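Local coordinates for glycoside hydrolase family 15, cellulose signaling associated protein envoy (Hypocrea jecorina, PDB 4WUJ), which senses blue light with the FMN-binding LOV domain that this chain contains, and appears to link light to oxidative-stress signalling, at residues L18-S23 and P129-P134; I45-A50 and S135-A140; R76-S81 and I111-K116. All coordinates share one frame; numbering follows the deposited sequence.

Interaction 1. Residues L18-S23 and P129-P134; sequences LLRIAS and PLWADP
A cation-pi stack between R20 and W131, with an apolar contact of I21 on L130 beside it, joins the N-terminal helix 14-22 to the loop between strands 120-129 and 139-144 at the surface of the domain. The R20 guanidinium lies almost flat on the indole, planes 19° apart. R20 CZ stands 4.1 Å from the centroid of the six-membered ring of W131, and R20 NE sits over the same face toward its rim. R20 CD also grazes the ring, 3.3 Å from W131 CH2; a bend at chi3 (49°) lays the end of the chain on the ring. The domain is a PAS fold of the LOV type, and the helix is an N-terminal addition to its antiparallel sheet; its L18 and L19 pack on M15 and A22 of the second subunit. On the side nearer the sheet I21 CD1 meets L130 CD1 at 3.8 Å, and both residues also touch V141 of strand 139-144. L130 CG lies 3.8 Å from R20 NH2, against the guanidinium. The carboxylate of D133 remains beyond salt-bridge range, OD1 being 4.2 Å from R20 NH2, so its attraction to the arginine is probably modest.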
# COMPACT_ATOMS: atom_id res chain seq x y z
N LEU C 18 4.54 -0.06 7.78
CA LEU C 18 4.95 1.22 7.18
C LEU C 18 4.81 2.39 8.14
O LEU C 18 5.65 3.26 8.23
CB LEU C 18 4.11 1.51 5.94
CG LEU C 18 4.42 0.55 4.80
CD1 LEU C 18 3.49 0.78 3.67
CD2 LEU C 18 5.88 0.70 4.33
N LEU C 19 3.73 2.43 8.87
CA LEU C 19 3.56 3.52 9.78
C LEU C 19 4.66 3.54 10.84
O LEU C 19 5.19 4.60 11.16
CB LEU C 19 2.20 3.42 10.42
CG LEU C 19 1.71 4.69 11.11
CD1 LEU C 19 1.87 5.91 10.19
CD2 LEU C 19 0.26 4.47 11.54
N ARG C 20 5.01 2.39 11.41
CA ARG C 20 6.07 2.35 12.42
C ARG C 20 7.38 2.88 11.82
O ARG C 20 8.13 3.67 12.45
CB ARG C 20 6.27 0.92 12.92
CG ARG C 20 5.77 0.68 14.32
CD ARG C 20 5.39 -0.79 14.53
NE ARG C 20 6.43 -1.72 14.08
CZ ARG C 20 6.18 -2.95 13.63
NH1 ARG C 20 4.92 -3.40 13.57
NH2 ARG C 20 7.18 -3.73 13.25
N ILE C 21 7.63 2.45 10.59
CA ILE C 21 8.78 2.90 9.84
C ILE C 21 8.78 4.41 9.66
O ILE C 21 9.81 5.06 9.87
CB ILE C 21 8.84 2.23 8.47
CG1 ILE C 21 9.52 0.86 8.63
CG2 ILE C 21 9.62 3.10 7.48
CD1 ILE C 21 9.12 -0.16 7.59
N ALA C 22 7.63 4.95 9.28
CA ALA C 22 7.48 6.37 9.03
C ALA C 22 7.93 7.18 10.24
O ALA C 22 8.60 8.22 10.09
CB ALA C 22 6.02 6.69 8.69
N SER C 23 7.58 6.69 11.43
CA SER C 23 7.85 7.39 12.68
C SER C 23 9.08 6.88 13.41
O SER C 23 9.21 7.10 14.62
CB SER C 23 6.63 7.26 13.60
OG SER C 23 5.54 8.05 13.14
N PRO C 129 15.08 -1.96 8.26
CA PRO C 129 14.95 -2.98 9.31
C PRO C 129 13.68 -2.86 10.13
O PRO C 129 13.23 -1.74 10.40
CB PRO C 129 16.13 -2.66 10.22
CG PRO C 129 16.24 -1.13 10.12
CD PRO C 129 16.03 -0.90 8.64
N LEU C 130 13.12 -3.99 10.54
CA LEU C 130 12.07 -4.02 11.55
C LEU C 130 12.61 -4.52 12.89
O LEU C 130 13.78 -4.90 12.99
CB LEU C 130 10.94 -4.96 11.12
CG LEU C 130 9.75 -4.28 10.47
CD1 LEU C 130 10.23 -3.40 9.30
CD2 LEU C 130 8.70 -5.33 10.02
N TRP C 131 11.76 -4.50 13.92
CA TRP C 131 12.08 -5.13 15.20
C TRP C 131 11.50 -6.56 15.26
O TRP C 131 10.52 -6.88 14.57
CB TRP C 131 11.59 -4.26 16.38
CG TRP C 131 10.07 -4.22 16.63
CD1 TRP C 131 9.22 -5.30 16.76
CD2 TRP C 131 9.25 -3.04 16.84
NE1 TRP C 131 7.93 -4.87 17.00
CE2 TRP C 131 7.92 -3.49 17.06
CE3 TRP C 131 9.50 -1.66 16.85
CZ2 TRP C 131 6.84 -2.60 17.29
CZ3 TRP C 131 8.42 -0.76 17.07
CH2 TRP C 131 7.12 -1.25 17.29
N ALA C 132 12.12 -7.42 16.07
CA ALA C 132 11.67 -8.81 16.20
C ALA C 132 10.17 -8.89 16.48
O ALA C 132 9.70 -8.41 17.52
CB ALA C 132 12.45 -9.55 17.29
N ASP C 133 9.42 -9.47 15.55
CA ASP C 133 7.97 -9.63 15.67
C ASP C 133 7.67 -10.59 16.81
O ASP C 133 8.58 -11.26 17.31
CB ASP C 133 7.38 -10.19 14.36
CG ASP C 133 6.81 -9.10 13.45
OD1 ASP C 133 7.33 -7.95 13.48
OD2 ASP C 133 5.83 -9.41 12.71
N PRO C 134 6.39 -10.66 17.22
CA PRO C 134 5.99 -11.66 18.23
C PRO C 134 6.63 -13.02 17.95
O PRO C 134 6.68 -13.90 18.82
CB PRO C 134 4.46 -11.73 18.09
CG PRO C 134 4.06 -10.38 17.55
CD PRO C 134 5.24 -9.85 16.75

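Interaction 2. Residues I45-A50 and S135-A140; sequences ISLPDA and SGHHFA. With FMN (flavin mononucleotide), chain I.
I45 and S46 lie against H137, H138 and A140, where the loop following strand 39-44 runs beside the segment leading into strand 139-144, its antiparallel neighbour in the PAS sheet. The straighter of the two hydrogen bonds is from H138 N to S46 OG, 3.0 Å with an N-H...O angle of 166°. The serine hydroxyl reaches this amide because OG stands beside its own backbone N (chi1 -60°). A second, weak bond runs from I45 N to H138 O at 3.1 Å, bent to 124°. The two branches of I45 divide the apolar work: CG1 packs over the H138 backbone and CB, while CG2 meets A140 CB at 3.8 Å. A140 in turn is a wall of the flavin pocket, its CB 3.7 Å from FMN C8M. With an alanine here both branches would go, and A140 would probably lose the packing behind it, next to the dimethylbenzene end of the flavin. S46 CB lies over one face of the H137 imidazole, toward its rim, and L47 CD2 approaches the same ring at CE1. Farther out, D44 OD2 is hydrogen-bonded to H137 ND1, which is likely to limit the ring's rotation, H104 meets both I45 and the H138 ring, and A140 pairs through its backbone with C43. From L47 to A50 the loop makes a type II beta turn, A50 N bonded to L47 O at 3.1 Å.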
# COMPACT_ATOMS: atom_id res chain seq x y z
N ILE C 45 14.48 -12.01 7.30
CA ILE C 45 15.92 -12.25 7.27
C ILE C 45 16.46 -13.23 8.38
O ILE C 45 17.64 -13.58 8.38
CB ILE C 45 16.69 -10.92 7.27
CG1 ILE C 45 16.48 -10.20 8.59
CG2 ILE C 45 16.22 -10.00 6.07
CD1 ILE C 45 17.62 -9.30 8.92
N SER C 46 15.59 -13.67 9.29
CA SER C 46 15.86 -14.82 10.18
C SER C 46 15.67 -16.21 9.53
O SER C 46 15.99 -17.22 10.13
CB SER C 46 14.93 -14.76 11.39
OG SER C 46 15.18 -13.55 12.11
N LEU C 47 15.12 -16.26 8.32
CA LEU C 47 14.98 -17.52 7.61
C LEU C 47 16.06 -17.61 6.57
O LEU C 47 16.57 -16.59 6.12
CB LEU C 47 13.59 -17.63 6.96
CG LEU C 47 12.41 -17.66 7.94
CD1 LEU C 47 11.07 -17.79 7.19
CD2 LEU C 47 12.59 -18.82 8.96
N PRO C 48 16.42 -18.82 6.19
CA PRO C 48 17.53 -19.05 5.27
C PRO C 48 17.42 -18.26 3.94
O PRO C 48 16.45 -18.39 3.19
CB PRO C 48 17.48 -20.57 5.03
CG PRO C 48 16.92 -21.14 6.33
CD PRO C 48 15.96 -20.07 6.85
N ASP C 49 18.45 -17.46 3.68
CA ASP C 49 18.55 -16.65 2.46
C ASP C 49 17.42 -15.60 2.29
O ASP C 49 17.00 -15.32 1.17
CB ASP C 49 18.63 -17.56 1.21
CG ASP C 49 19.35 -16.90 0.06
OD1 ASP C 49 20.21 -16.01 0.31
OD2 ASP C 49 19.06 -17.25 -1.10
N ALA C 50 16.93 -15.07 3.41
CA ALA C 50 16.06 -13.90 3.43
C ALA C 50 14.88 -13.97 2.46
O ALA C 50 14.73 -13.08 1.61
CB ALA C 50 16.91 -12.61 3.12
N SER C 135 7.11 -13.18 16.71
CA SER C 135 7.86 -14.37 16.27
C SER C 135 9.28 -14.49 16.84
O SER C 135 9.77 -15.61 17.11
CB SER C 135 7.91 -14.37 14.73
OG SER C 135 8.05 -13.04 14.20
N GLY C 136 9.96 -13.35 17.03
CA GLY C 136 11.37 -13.36 17.39
C GLY C 136 12.20 -13.21 16.13
O GLY C 136 13.44 -13.20 16.15
N HIS C 137 11.47 -13.09 15.02
CA HIS C 137 12.03 -12.98 13.69
C HIS C 137 12.21 -11.52 13.30
O HIS C 137 11.33 -10.69 13.53
CB HIS C 137 11.09 -13.63 12.68
CG HIS C 137 11.11 -15.12 12.72
ND1 HIS C 137 10.67 -15.90 11.67
CD2 HIS C 137 11.51 -15.99 13.68
CE1 HIS C 137 10.80 -17.17 11.98
NE2 HIS C 137 11.32 -17.26 13.19
N HIS C 138 13.36 -11.22 12.70
CA HIS C 138 13.65 -9.90 12.15
C HIS C 138 13.24 -9.85 10.68
O HIS C 138 13.47 -10.79 9.94
CB HIS C 138 15.14 -9.64 12.26
CG HIS C 138 15.58 -9.14 13.60
ND1 HIS C 138 15.85 -7.81 13.85
CD2 HIS C 138 15.80 -9.80 14.77
CE1 HIS C 138 16.21 -7.66 15.11
NE2 HIS C 138 16.19 -8.85 15.69
N PHE C 139 12.63 -8.75 10.27
CA PHE C 139 12.23 -8.58 8.87
C PHE C 139 12.90 -7.36 8.25
O PHE C 139 13.44 -6.49 8.94
CB PHE C 139 10.69 -8.44 8.76
CG PHE C 139 9.95 -9.70 9.11
CD1 PHE C 139 9.85 -10.11 10.43
CD2 PHE C 139 9.35 -10.47 8.13
CE1 PHE C 139 9.17 -11.28 10.76
CE2 PHE C 139 8.68 -11.64 8.44
CZ PHE C 139 8.58 -12.04 9.76
N ALA C 140 12.86 -7.31 6.94
CA ALA C 140 13.37 -6.21 6.19
C ALA C 140 12.27 -5.86 5.22
O ALA C 140 11.64 -6.75 4.63
CB ALA C 140 14.65 -6.59 5.45
N1 FMN I . 18.14 -6.34 -4.66
C2 FMN I . 17.83 -5.82 -5.89
O2 FMN I . 18.64 -5.87 -6.81
N3 FMN I . 16.57 -5.25 -6.11
C4 FMN I . 15.63 -5.18 -5.11
O4 FMN I . 14.54 -4.69 -5.35
C4A FMN I . 15.94 -5.71 -3.84
N5 FMN I . 15.01 -5.67 -2.81
C5A FMN I . 15.33 -6.17 -1.58
C6 FMN I . 14.38 -6.09 -0.58
C7 FMN I . 14.65 -6.62 0.67
C7M FMN I . 13.59 -6.50 1.72
C8 FMN I . 15.90 -7.22 0.92
C8M FMN I . 16.20 -7.78 2.29
C9 FMN I . 16.87 -7.27 -0.09
C9A FMN I . 16.59 -6.75 -1.35
N10 FMN I . 17.52 -6.81 -2.39
C10 FMN I . 17.20 -6.29 -3.63
C1' FMN I . 18.92 -7.35 -2.24
C2' FMN I . 19.15 -8.84 -2.37
O2' FMN I . 18.01 -9.52 -1.89
C3' FMN I . 20.47 -9.20 -1.62
O3' FMN I . 20.39 -8.79 -0.26
C4' FMN I . 21.68 -8.51 -2.29
O4' FMN I . 21.84 -9.06 -3.58
C5' FMN I . 22.98 -8.63 -1.47
O5' FMN I . 23.20 -9.97 -1.08
P FMN I . 23.98 -10.99 -2.02
O1P FMN I . 23.90 -12.33 -1.32
O2P FMN I . 23.43 -11.15 -3.40
O3P FMN I . 25.40 -10.55 -2.13

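Interaction 3. Residues R76-S81 and I111-K116; sequences RFLQNS and IVNYKK. With FMN (flavin mononucleotide), chain I.
Q79 and N113 come together at the pyrimidine end of the flavin, Q79 CG 3.6 Å from N113 ND2, their amide planes turned 29° apart. Hydrogen bonds to the cofactor come first. N113 bonds the flavin through two atoms: OD1 accepts from FMN N3 at 2.7 Å in a nearly straight bond, and ND2 donates to FMN O2. N123 ND2 also donates to N113 OD1, which is consistent with the amide being held in this orientation. Q79 NE2 gives to FMN O2 at 2.9 Å and to the ribityl O4' at 3.1 Å, so one amide nitrogen spans ring and chain; its bond to N1 is weak. The 3-10 segment 76-79 carries the RFLQ end of the NCRFLQ signature of LOV domains, whose cysteine in relatives forms the light-driven flavin adduct, and strand 107-114 supplies the facing asparagine. Among charged contacts, R76 grips the phosphate with the edge of its guanidinium, NE to FMN O2P at 3.1 Å (174°) and NH2 to FMN O1P at 2.9 Å. A bend at chi3 (62°) turns that edge to the phosphate, and NH1 is paired with D49. Van der Waals contacts line the pocket: L78 CD1 lies against FMN C4 and O4, and I111 CD1 touches Q79 CG at 3.8 Å. Away from the flavin, S81 CB makes a CH-pi contact over one face of the Y114 ring, 4.0 Å from its centroid, though S81 is poorly ordered, while Q79 O lies at the edge of that ring.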
# COMPACT_ATOMS: atom_id res chain seq x y z
N ARG C 76 17.50 -11.21 -4.91
CA ARG C 76 18.62 -10.95 -5.84
C ARG C 76 18.28 -11.42 -7.27
O ARG C 76 18.93 -11.03 -8.22
CB ARG C 76 19.94 -11.61 -5.36
CG ARG C 76 19.88 -13.13 -5.52
CD ARG C 76 21.22 -13.84 -5.19
NE ARG C 76 21.59 -13.60 -3.80
CZ ARG C 76 21.20 -14.35 -2.79
NH1 ARG C 76 20.39 -15.38 -2.98
NH2 ARG C 76 21.60 -14.04 -1.57
N PHE C 77 17.27 -12.27 -7.43
CA PHE C 77 16.92 -12.70 -8.77
C PHE C 77 16.61 -11.48 -9.65
O PHE C 77 16.64 -11.59 -10.86
CB PHE C 77 15.75 -13.69 -8.76
CG PHE C 77 14.44 -13.08 -8.32
CD1 PHE C 77 13.70 -12.29 -9.19
CD2 PHE C 77 13.96 -13.30 -7.05
CE1 PHE C 77 12.52 -11.73 -8.80
CE2 PHE C 77 12.75 -12.75 -6.65
CZ PHE C 77 12.03 -11.96 -7.53
N LEU C 78 16.36 -10.32 -9.03
CA LEU C 78 16.05 -9.11 -9.77
C LEU C 78 17.27 -8.53 -10.46
O LEU C 78 17.18 -7.70 -11.36
CB LEU C 78 15.46 -8.06 -8.82
CG LEU C 78 14.04 -8.32 -8.27
CD1 LEU C 78 13.72 -7.30 -7.21
CD2 LEU C 78 13.03 -8.25 -9.39
N GLN C 79 18.44 -8.97 -10.03
CA GLN C 79 19.67 -8.51 -10.66
C GLN C 79 19.99 -9.34 -11.90
O GLN C 79 20.94 -9.05 -12.61
CB GLN C 79 20.83 -8.58 -9.67
CG GLN C 79 20.78 -7.56 -8.58
CD GLN C 79 21.41 -8.08 -7.29
OE1 GLN C 79 22.34 -8.89 -7.32
NE2 GLN C 79 20.91 -7.61 -6.14
N ASN C 80 19.17 -10.36 -12.17
CA ASN C 80 19.45 -11.31 -13.23
C ASN C 80 18.47 -11.30 -14.40
O ASN C 80 17.27 -11.48 -14.23
CB ASN C 80 19.46 -12.74 -12.68
CG ASN C 80 20.59 -12.98 -11.73
OD1 ASN C 80 21.65 -12.35 -11.83
ND2 ASN C 80 20.38 -13.89 -10.78
N SER C 81 19.03 -11.10 -15.59
CA SER C 81 18.34 -11.39 -16.85
C SER C 81 18.95 -12.69 -17.43
O SER C 81 20.18 -12.81 -17.53
CB SER C 81 18.50 -10.18 -17.80
OG SER C 81 17.70 -10.30 -18.96
N ILE C 111 20.37 0.74 -8.53
CA ILE C 111 21.00 -0.44 -9.03
C ILE C 111 20.22 -0.89 -10.20
O ILE C 111 19.02 -0.62 -10.28
CB ILE C 111 20.98 -1.59 -7.91
CG1 ILE C 111 21.50 -2.91 -8.46
CG2 ILE C 111 19.56 -1.80 -7.33
CD1 ILE C 111 21.60 -4.00 -7.38
N VAL C 112 20.83 -1.64 -11.10
CA VAL C 112 20.09 -2.16 -12.23
C VAL C 112 19.45 -3.47 -11.92
O VAL C 112 20.13 -4.43 -11.54
CB VAL C 112 20.96 -2.32 -13.46
CG1 VAL C 112 20.20 -3.06 -14.57
CG2 VAL C 112 21.48 -0.92 -13.93
N ASN C 113 18.12 -3.52 -12.07
CA ASN C 113 17.44 -4.81 -12.12
C ASN C 113 16.78 -5.08 -13.45
O ASN C 113 16.76 -4.24 -14.37
CB ASN C 113 16.39 -4.96 -10.99
CG ASN C 113 16.99 -4.81 -9.61
OD1 ASN C 113 16.29 -4.40 -8.68
ND2 ASN C 113 18.29 -5.11 -9.47
N TYR C 114 16.20 -6.26 -13.53
CA TYR C 114 15.62 -6.75 -14.75
C TYR C 114 14.21 -7.22 -14.46
O TYR C 114 13.99 -8.02 -13.56
CB TYR C 114 16.50 -7.85 -15.31
CG TYR C 114 17.87 -7.29 -15.65
CD1 TYR C 114 18.09 -6.64 -16.87
CD2 TYR C 114 18.92 -7.34 -14.74
CE1 TYR C 114 19.33 -6.09 -17.18
CE2 TYR C 114 20.17 -6.80 -15.04
CZ TYR C 114 20.37 -6.17 -16.26
OH TYR C 114 21.61 -5.62 -16.57
N LYS C 115 13.26 -6.64 -15.19
CA LYS C 115 11.87 -7.09 -15.17
C LYS C 115 11.88 -8.51 -15.68
O LYS C 115 12.90 -8.98 -16.16
CB LYS C 115 10.96 -6.20 -16.04
CG LYS C 115 10.74 -4.82 -15.43
CD LYS C 115 10.16 -3.82 -16.44
CE LYS C 115 9.49 -2.64 -15.75
NZ LYS C 115 10.10 -1.33 -16.05
N LYS C 116 10.77 -9.20 -15.55
CA LYS C 116 10.73 -10.58 -15.96
C LYS C 116 10.91 -10.73 -17.47
O LYS C 116 11.22 -11.83 -17.95
CB LYS C 116 9.40 -11.19 -15.58
CG LYS C 116 9.25 -12.58 -16.13
CD LYS C 116 7.84 -13.07 -15.90
CE LYS C 116 7.66 -14.49 -16.39
NZ LYS C 116 6.34 -14.92 -15.96
N1 FMN I . 18.14 -6.34 -4.66
C2 FMN I . 17.83 -5.82 -5.89
O2 FMN I . 18.64 -5.87 -6.81
N3 FMN I . 16.57 -5.25 -6.11
C4 FMN I . 15.63 -5.18 -5.11
O4 FMN I . 14.54 -4.69 -5.35
C4A FMN I . 15.94 -5.71 -3.84
N5 FMN I . 15.01 -5.67 -2.81
C5A FMN I . 15.33 -6.17 -1.58
C6 FMN I . 14.38 -6.09 -0.58
C7 FMN I . 14.65 -6.62 0.67
C7M FMN I . 13.59 -6.50 1.72
C8 FMN I . 15.90 -7.22 0.92
C8M FMN I . 16.20 -7.78 2.29
C9 FMN I . 16.87 -7.27 -0.09
C9A FMN I . 16.59 -6.75 -1.35
N10 FMN I . 17.52 -6.81 -2.39
C10 FMN I . 17.20 -6.29 -3.63
C1' FMN I . 18.92 -7.35 -2.24
C2' FMN I . 19.15 -8.84 -2.37
O2' FMN I . 18.01 -9.52 -1.89
C3' FMN I . 20.47 -9.20 -1.62
O3' FMN I . 20.39 -8.79 -0.26
C4' FMN I . 21.68 -8.51 -2.29
O4' FMN I . 21.84 -9.06 -3.58
C5' FMN I . 22.98 -8.63 -1.47
O5' FMN I . 23.20 -9.97 -1.08
P FMN I . 23.98 -10.99 -2.02
O1P FMN I . 23.90 -12.33 -1.32
O2P FMN I . 23.43 -11.15 -3.40
O3P FMN I . 25.40 -10.55 -2.13

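Overall arrangement
Interaction 1 and interaction 2 meet within the loop between strands 120-129 and 139-144: L130 N lies 3.0 Å from F139 O, a probable hydrogen bond, and A132 packs on H138. Interactions 2 and 3, centred about 22 Å apart, work at different ends of the FMN, the former at the methyl-bearing ring and the latter at the pyrimidine edge and phosphate. A salt bridge joins them directly, D49 OD2 to R76 NH1 at 3.0 Å, which is consistent with the 45-50 loop helping to orient the arginine. Interaction 1 lies outside the pocket, the L130 side chain about 9 Å from the FMN, and on the opposite side of the chain's centre from interaction 3, their centres about 27 Å apart.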